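Probable Zn binding protein (Lactobacillus acidophilus, PDB 3Q69) probably binds mucus, as a Muc B2-like domain that forms one piece of a longer, putatively zinc-binding protein. Local coordinates at residues E3-T8 and G46-D51; I15-E20 and E98-S103; V31-T36 and Q58-L63. One frame throughout, in Å; residues are numbered along the deposited sequence.

Overall arrangement
All three contacts lie in one elongated, helix-free Muc B2-like domain, whose relation to the ubiquitin clan fits its mixed sheet with the first and last long strands parallel and adjacent. Contacts 1 and 2 use opposite ends of strand 2-19, their centres about 42 Å apart on opposite sides of the chain's centre. Contact 3 lies between them, centre to centre about 24 Å from contact 1 and 21 Å from contact 2. It joins strand 27-42 of the large sheet to strand 55-64 of the small one. Along the chain, contact 3 is nested within the loop closed by contact 2, whereas contact 1 crosses both. Strand 2-19 ties contacts 1 and 2 along the rod-like domain.

Contact 1 (E3-T8 and G46-D51); sequences EPIKRT and GKEIWD
R7 meets W50 because its CG sits between the backbone N and the carbonyl carbon (chi1 55°) and the chain then runs straight out to NE, laying the guanidinium flat on the indole. I5 takes the same first rotamer, which carries CD1 to the other side of the same ring. The indole is therefore clasped between two residues that leave strand 2-19 on one face. On the arginine side the planes are 24° apart and R7 CZ stands 4.1 Å from the centroid of the five-membered ring of W50, a cation-pi contact over the face. R7 CD covers the six-membered ring in a CH-pi contact, 4.0 Å from its centroid. Opposite, I5 CD1 approaches the rim at W50 CZ2, 3.5 Å away, and also lies 3.8 Å from E48 CB. The backbone carbon of K6 comes up near the ring plane, 3.7 Å from W50 CH2. Strand 27-42 lies between strands 2-19 and 48-49, which keeps their backbones from pairing; no hydrogen bond crosses, and the contact reaches past that strand mostly through side chains. That middle strand also holds the polar ends: Q37 accepts a hydrogen bond from R7 NH1, and R41 makes a salt bridge with E48. The guanidinium is fixed by stacking and by bonding at once, and the electron-rich indole face probably adds a favourable electrostatic term to the stack at this surface site.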
# COMPACT_ATOMS: atom_id res chain seq x y z
N GLU A 3 10.84 21.54 18.57
CA GLU A 3 11.62 20.34 18.31
C GLU A 3 11.00 19.58 17.14
O GLU A 3 9.77 19.62 16.93
CB GLU A 3 11.65 19.43 19.54
CG GLU A 3 10.27 18.98 19.98
CD GLU A 3 10.31 18.01 21.13
OE1 GLU A 3 9.25 17.80 21.77
OE2 GLU A 3 11.40 17.46 21.40
N PRO A 4 11.83 18.89 16.35
CA PRO A 4 11.29 18.13 15.23
C PRO A 4 10.58 16.87 15.70
O PRO A 4 10.97 16.24 16.69
CB PRO A 4 12.54 17.81 14.41
CG PRO A 4 13.59 17.72 15.43
CD PRO A 4 13.30 18.90 16.31
N ILE A 5 9.51 16.51 15.00
CA ILE A 5 8.75 15.31 15.32
C ILE A 5 8.36 14.71 13.96
O ILE A 5 8.53 15.36 12.92
CB ILE A 5 7.47 15.63 16.15
CG1 ILE A 5 6.62 16.69 15.44
CG2 ILE A 5 7.85 16.07 17.57
CD1 ILE A 5 5.23 16.91 16.04
N LYS A 6 7.87 13.48 13.96
CA LYS A 6 7.50 12.85 12.71
C LYS A 6 6.49 11.75 12.95
O LYS A 6 6.30 11.29 14.08
CB LYS A 6 8.75 12.28 12.02
CG LYS A 6 9.39 11.07 12.72
CD LYS A 6 10.77 10.76 12.17
CE LYS A 6 11.41 9.65 12.96
NZ LYS A 6 10.59 8.41 12.94
N ARG A 7 5.80 11.36 11.88
CA ARG A 7 4.82 10.29 11.98
C ARG A 7 4.87 9.48 10.70
O ARG A 7 5.13 10.01 9.62
CB ARG A 7 3.40 10.86 12.24
CG ARG A 7 2.92 11.89 11.23
CD ARG A 7 1.48 12.30 11.50
NE ARG A 7 1.05 13.43 10.69
CZ ARG A 7 -0.18 13.94 10.68
NH1 ARG A 7 -0.46 14.96 9.89
NH2 ARG A 7 -1.11 13.45 11.47
N THR A 8 4.62 8.18 10.83
CA THR A 8 4.67 7.26 9.70
C THR A 8 3.40 6.46 9.44
O THR A 8 2.75 5.98 10.35
CB THR A 8 5.82 6.27 9.88
OG1 THR A 8 7.06 6.98 10.01
CG2 THR A 8 5.91 5.33 8.68
N GLY A 46 3.47 22.20 24.23
CA GLY A 46 3.19 20.87 23.69
C GLY A 46 2.45 20.80 22.36
O GLY A 46 2.22 19.71 21.84
N LYS A 47 2.08 21.93 21.78
CA LYS A 47 1.38 21.92 20.50
C LYS A 47 2.21 21.28 19.37
O LYS A 47 3.38 21.60 19.19
CB LYS A 47 1.00 23.35 20.09
CG LYS A 47 0.31 23.43 18.77
CD LYS A 47 -0.06 24.85 18.41
CE LYS A 47 1.17 25.76 18.36
NZ LYS A 47 0.82 27.17 18.04
N GLU A 48 1.60 20.38 18.63
CA GLU A 48 2.27 19.72 17.53
C GLU A 48 1.79 20.39 16.25
O GLU A 48 0.59 20.44 15.99
CB GLU A 48 1.94 18.22 17.52
CG GLU A 48 2.17 17.55 18.87
CD GLU A 48 2.35 16.06 18.75
OE1 GLU A 48 1.51 15.40 18.12
OE2 GLU A 48 3.36 15.54 19.28
N ILE A 49 2.72 20.91 15.46
CA ILE A 49 2.36 21.62 14.24
C ILE A 49 2.68 20.84 12.97
O ILE A 49 3.84 20.51 12.72
CB ILE A 49 3.06 23.00 14.16
CG1 ILE A 49 2.66 23.86 15.36
CG2 ILE A 49 2.67 23.70 12.88
CD1 ILE A 49 3.45 23.59 16.62
N TRP A 50 1.65 20.52 12.20
CA TRP A 50 1.83 19.78 10.95
C TRP A 50 1.37 20.61 9.75
O TRP A 50 0.35 21.27 9.82
CB TRP A 50 1.02 18.48 10.99
CG TRP A 50 1.34 17.59 12.13
CD1 TRP A 50 0.63 17.45 13.30
CD2 TRP A 50 2.44 16.68 12.21
NE1 TRP A 50 1.23 16.51 14.09
CE2 TRP A 50 2.33 16.01 13.45
CE3 TRP A 50 3.50 16.36 11.36
CZ2 TRP A 50 3.26 15.05 13.87
CZ3 TRP A 50 4.42 15.40 11.77
CH2 TRP A 50 4.29 14.75 13.02
N ASP A 51 2.11 20.58 8.64
CA ASP A 51 1.69 21.33 7.46
C ASP A 51 0.41 20.70 6.90
O ASP A 51 0.44 19.60 6.33
CB ASP A 51 2.76 21.33 6.38
CG ASP A 51 2.42 22.28 5.22
OD1 ASP A 51 1.26 22.24 4.75
OD2 ASP A 51 3.31 23.05 4.80

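Contact 2 (I15-E20 and E98-S103); sequences IHYRYE and ETVIYS
The ring of Y102 turns an edge to the neighbouring strand: Y17 CB lies in its plane, 4.0 Å from CE2, and R18 O is also near that plane. The ring of Y17 meets Y102 OH at its CD1, 3.6 Å away, and lies alongside V100, while Y19 rests CD1 against Y102 CB and joins Y71 edge-to-face. On the other side of the sheet the imidazole of H16 has T99 OG1 at its edge; its two nitrogens are hydrogen-bonded to D28 and E97. Between these layers the strands run parallel: H16 and R18 each use both N and O, giving to E98 O and V100 O and taking from V100 N and Y102 N, and E20 adds its N. The H16 N to E98 O bond is 2.8 Å and almost straight, whereas E20 N to Y102 O stretches to 3.3 Å as strand 2-19 ends. There S103 OG donates to E20 OE2 at 2.8 Å, meeting the carboxylate from above its plane. Y102 OH is hydrogen-bonded to P66 O, so a phenylalanine here would probably cost that carbonyl this donor and weaken the hold on the P66 loop. Parallel pairing of the first and last long strands is consistent with a ubiquitin-like core: main-chain bonds fix the register, and on the face of I15, Y17, V100 and Y102 four buried side chains pack with mainly apolar surfaces.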
# COMPACT_ATOMS: atom_id res chain seq x y z
N ILE A 15 -1.41 -9.47 -2.61
CA ILE A 15 -2.00 -10.15 -3.75
C ILE A 15 -2.06 -11.67 -3.53
O ILE A 15 -1.04 -12.31 -3.31
CB ILE A 15 -1.19 -9.88 -5.04
CG1 ILE A 15 -1.08 -8.37 -5.27
CG2 ILE A 15 -1.86 -10.54 -6.24
CD1 ILE A 15 -2.39 -7.70 -5.52
N HIS A 16 -3.27 -12.22 -3.60
CA HIS A 16 -3.48 -13.65 -3.40
C HIS A 16 -3.58 -14.33 -4.76
O HIS A 16 -4.10 -13.76 -5.73
CB HIS A 16 -4.76 -13.90 -2.61
CG HIS A 16 -4.72 -13.37 -1.20
ND1 HIS A 16 -3.82 -13.83 -0.27
CD2 HIS A 16 -5.48 -12.43 -0.59
CE1 HIS A 16 -4.03 -13.19 0.88
NE2 HIS A 16 -5.02 -12.34 0.71
N TYR A 17 -3.07 -15.56 -4.83
CA TYR A 17 -3.11 -16.33 -6.06
C TYR A 17 -3.76 -17.68 -5.76
O TYR A 17 -3.22 -18.48 -5.02
CB TYR A 17 -1.69 -16.53 -6.59
CG TYR A 17 -0.98 -15.23 -6.91
CD1 TYR A 17 -1.33 -14.48 -8.02
CD2 TYR A 17 -0.01 -14.71 -6.05
CE1 TYR A 17 -0.72 -13.27 -8.29
CE2 TYR A 17 0.61 -13.49 -6.31
CZ TYR A 17 0.25 -12.78 -7.43
OH TYR A 17 0.84 -11.57 -7.72
N ARG A 18 -4.94 -17.89 -6.33
CA ARG A 18 -5.68 -19.12 -6.12
C ARG A 18 -6.28 -19.68 -7.41
O ARG A 18 -6.38 -18.98 -8.43
CB ARG A 18 -6.80 -18.88 -5.11
CG ARG A 18 -6.30 -18.54 -3.72
CD ARG A 18 -7.45 -18.50 -2.73
NE ARG A 18 -6.98 -18.58 -1.35
CZ ARG A 18 -7.78 -18.72 -0.30
NH1 ARG A 18 -9.10 -18.78 -0.47
NH2 ARG A 18 -7.26 -18.80 0.92
N TYR A 19 -6.66 -20.95 -7.36
CA TYR A 19 -7.29 -21.60 -8.51
C TYR A 19 -8.78 -21.41 -8.27
O TYR A 19 -9.19 -21.04 -7.16
CB TYR A 19 -6.96 -23.09 -8.52
CG TYR A 19 -5.53 -23.41 -8.92
CD1 TYR A 19 -5.12 -23.34 -10.26
CD2 TYR A 19 -4.59 -23.76 -7.96
CE1 TYR A 19 -3.80 -23.63 -10.62
CE2 TYR A 19 -3.27 -24.05 -8.32
CZ TYR A 19 -2.88 -23.98 -9.64
OH TYR A 19 -1.58 -24.26 -9.99
N GLU A 20 -9.60 -21.64 -9.29
CA GLU A 20 -11.05 -21.48 -9.15
C GLU A 20 -11.61 -22.25 -7.96
O GLU A 20 -12.56 -21.81 -7.33
CB GLU A 20 -11.76 -21.92 -10.42
CG GLU A 20 -11.45 -21.07 -11.63
CD GLU A 20 -12.27 -21.48 -12.84
OE1 GLU A 20 -12.16 -22.66 -13.26
OE2 GLU A 20 -13.01 -20.63 -13.38
N GLU A 98 -6.16 -8.10 -3.08
CA GLU A 98 -7.02 -8.73 -4.06
C GLU A 98 -6.54 -10.14 -4.40
O GLU A 98 -5.44 -10.56 -4.02
CB GLU A 98 -7.16 -7.86 -5.33
CG GLU A 98 -5.87 -7.36 -6.01
CD GLU A 98 -6.17 -6.54 -7.26
OE1 GLU A 98 -6.75 -7.07 -8.24
OE2 GLU A 98 -5.82 -5.33 -7.27
N THR A 99 -7.38 -10.87 -5.10
CA THR A 99 -7.03 -12.22 -5.47
C THR A 99 -7.08 -12.38 -6.98
O THR A 99 -7.98 -11.86 -7.64
CB THR A 99 -8.01 -13.22 -4.83
OG1 THR A 99 -8.06 -13.01 -3.41
CG2 THR A 99 -7.58 -14.65 -5.12
N VAL A 100 -6.10 -13.10 -7.50
CA VAL A 100 -6.02 -13.39 -8.91
C VAL A 100 -6.46 -14.85 -9.02
O VAL A 100 -5.92 -15.70 -8.31
CB VAL A 100 -4.58 -13.23 -9.42
CG1 VAL A 100 -4.51 -13.51 -10.93
CG2 VAL A 100 -4.09 -11.80 -9.14
N ILE A 101 -7.42 -15.13 -9.90
CA ILE A 101 -7.92 -16.50 -10.05
C ILE A 101 -7.45 -17.18 -11.34
O ILE A 101 -7.49 -16.60 -12.43
CB ILE A 101 -9.47 -16.51 -9.99
CG1 ILE A 101 -9.93 -16.06 -8.60
CG2 ILE A 101 -10.03 -17.88 -10.32
CD1 ILE A 101 -9.45 -16.98 -7.47
N TYR A 102 -7.01 -18.43 -11.22
CA TYR A 102 -6.54 -19.18 -12.38
C TYR A 102 -7.57 -20.18 -12.86
O TYR A 102 -8.06 -21.00 -12.09
CB TYR A 102 -5.22 -19.90 -12.05
CG TYR A 102 -4.06 -18.96 -11.80
CD1 TYR A 102 -3.29 -18.49 -12.87
CD2 TYR A 102 -3.73 -18.53 -10.51
CE1 TYR A 102 -2.22 -17.62 -12.65
CE2 TYR A 102 -2.68 -17.67 -10.29
CZ TYR A 102 -1.92 -17.21 -11.36
OH TYR A 102 -0.89 -16.31 -11.14
N SER A 103 -7.92 -20.10 -14.14
CA SER A 103 -8.89 -21.00 -14.75
C SER A 103 -8.20 -21.89 -15.80
O SER A 103 -7.52 -21.38 -16.70
CB SER A 103 -9.99 -20.20 -15.44
OG SER A 103 -10.78 -19.49 -14.52

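Contact 3 (V31-T36 and Q58-L63); sequences VSLIFT and QTFEAL
Q58, L33 and F60 carry most of this contact, in which the large sheet, through strand 27-42, meets strand 55-64 of the small one. Their segments run antiparallel, 172° between directions, but the axes come no nearer than 7.8 Å, so it is side chains that close the gap. Q58 reaches across with an extended chain (chi2 -169°), setting its amide nitrogen NE2 over the centre of the F35 ring, 3.3 Å above the plane. The amide stands steeply on that ring, with 72° between the planes. The same NE2 donates to I34 O at 2.9 Å; the oxygen lies in the amide plane of Q58, but the donor sits well above the carbonyl plane of I34. Nearer the backbone, Q58 CB touches L33 CD1 at 4.0 Å. The same L33 CD1 also sits over the middle of the F60 ring, 3.6 Å from the centroid and almost on the ring normal, in a clear CH-pi contact. L33 CG comes within 3.5 Å of F60 CE1. V31 completes the hold on this ring, its CG2 3.6 Å from F60 CD1, while S32 CA comes up at an edge. V83 and V85 of strand 77-86 touch F60 and F35 respectively, so both phenylalanines belong to the core joining the two sheets. Chemically the interface is mainly apolar with a single polar cross-link: the bond to I34 O gives the glutamine amide a partner, and the F35 face, electron-rich, probably favours the polarised NH2 group above it.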
# COMPACT_ATOMS: atom_id res chain seq x y z
N VAL A 31 3.94 -6.21 -0.63
CA VAL A 31 4.84 -5.07 -0.77
C VAL A 31 4.29 -3.94 0.08
O VAL A 31 3.10 -3.88 0.41
CB VAL A 31 4.99 -4.57 -2.23
CG1 VAL A 31 5.80 -5.57 -3.02
CG2 VAL A 31 3.62 -4.37 -2.87
N SER A 32 5.16 -3.00 0.39
CA SER A 32 4.75 -1.92 1.25
C SER A 32 5.25 -0.57 0.81
O SER A 32 6.26 -0.45 0.13
CB SER A 32 5.25 -2.22 2.67
OG SER A 32 5.16 -1.08 3.49
N LEU A 33 4.52 0.46 1.22
CA LEU A 33 4.89 1.83 0.89
C LEU A 33 4.89 2.57 2.23
O LEU A 33 3.89 2.56 2.97
CB LEU A 33 3.87 2.44 -0.08
CG LEU A 33 3.87 1.83 -1.49
CD1 LEU A 33 2.83 2.46 -2.36
CD2 LEU A 33 5.24 1.94 -2.08
N ILE A 34 6.02 3.19 2.54
CA ILE A 34 6.16 3.89 3.81
C ILE A 34 6.15 5.41 3.59
O ILE A 34 6.94 5.95 2.83
CB ILE A 34 7.47 3.44 4.48
CG1 ILE A 34 7.47 1.91 4.50
CG2 ILE A 34 7.58 4.02 5.91
CD1 ILE A 34 8.77 1.27 5.03
N PHE A 35 5.23 6.07 4.28
CA PHE A 35 5.04 7.52 4.19
C PHE A 35 5.37 8.17 5.53
O PHE A 35 4.81 7.81 6.57
CB PHE A 35 3.58 7.83 3.86
CG PHE A 35 3.10 7.25 2.57
CD1 PHE A 35 2.91 8.07 1.46
CD2 PHE A 35 2.82 5.90 2.47
CE1 PHE A 35 2.44 7.53 0.24
CE2 PHE A 35 2.35 5.35 1.26
CZ PHE A 35 2.17 6.17 0.15
N THR A 36 6.28 9.14 5.50
CA THR A 36 6.67 9.80 6.73
C THR A 36 6.61 11.31 6.59
O THR A 36 7.27 11.88 5.73
CB THR A 36 8.10 9.41 7.18
OG1 THR A 36 8.13 8.03 7.53
CG2 THR A 36 8.53 10.22 8.43
N GLN A 58 2.90 7.68 -3.80
CA GLN A 58 3.88 6.66 -4.19
C GLN A 58 3.07 5.60 -4.96
O GLN A 58 1.84 5.54 -4.87
CB GLN A 58 4.55 6.03 -2.94
CG GLN A 58 5.31 7.01 -2.10
CD GLN A 58 6.19 6.38 -1.04
OE1 GLN A 58 7.23 5.80 -1.33
NE2 GLN A 58 5.76 6.50 0.22
N THR A 59 3.77 4.74 -5.68
CA THR A 59 3.10 3.74 -6.48
C THR A 59 3.53 2.32 -6.24
O THR A 59 4.71 2.02 -6.15
CB THR A 59 3.30 4.01 -8.00
OG1 THR A 59 2.72 5.27 -8.34
CG2 THR A 59 2.67 2.90 -8.83
N PHE A 60 2.53 1.45 -6.14
CA PHE A 60 2.75 0.02 -6.01
C PHE A 60 2.93 -0.35 -7.49
O PHE A 60 1.95 -0.36 -8.24
CB PHE A 60 1.48 -0.66 -5.50
CG PHE A 60 1.28 -0.57 -4.01
CD1 PHE A 60 2.21 -1.11 -3.12
CD2 PHE A 60 0.09 -0.05 -3.51
CE1 PHE A 60 1.94 -1.13 -1.73
CE2 PHE A 60 -0.18 -0.06 -2.14
CZ PHE A 60 0.75 -0.62 -1.25
N GLU A 61 4.16 -0.61 -7.92
CA GLU A 61 4.42 -0.93 -9.32
C GLU A 61 3.59 -2.09 -9.88
O GLU A 61 3.08 -2.94 -9.14
CB GLU A 61 5.90 -1.25 -9.53
CG GLU A 61 6.86 -0.16 -9.02
CD GLU A 61 6.65 1.18 -9.71
OE1 GLU A 61 6.60 1.21 -10.96
OE2 GLU A 61 6.53 2.20 -8.99
N ALA A 62 3.47 -2.12 -11.21
CA ALA A 62 2.73 -3.17 -11.90
C ALA A 62 3.32 -4.51 -11.48
O ALA A 62 4.54 -4.66 -11.41
CB ALA A 62 2.84 -2.99 -13.41
N LEU A 63 2.46 -5.48 -11.20
CA LEU A 63 2.88 -6.79 -10.75
C LEU A 63 2.35 -7.88 -11.68
O LEU A 63 1.19 -8.30 -11.56
CB LEU A 63 2.37 -7.04 -9.33
CG LEU A 63 2.87 -8.31 -8.63
CD1 LEU A 63 4.35 -8.13 -8.30
CD2 LEU A 63 2.06 -8.56 -7.37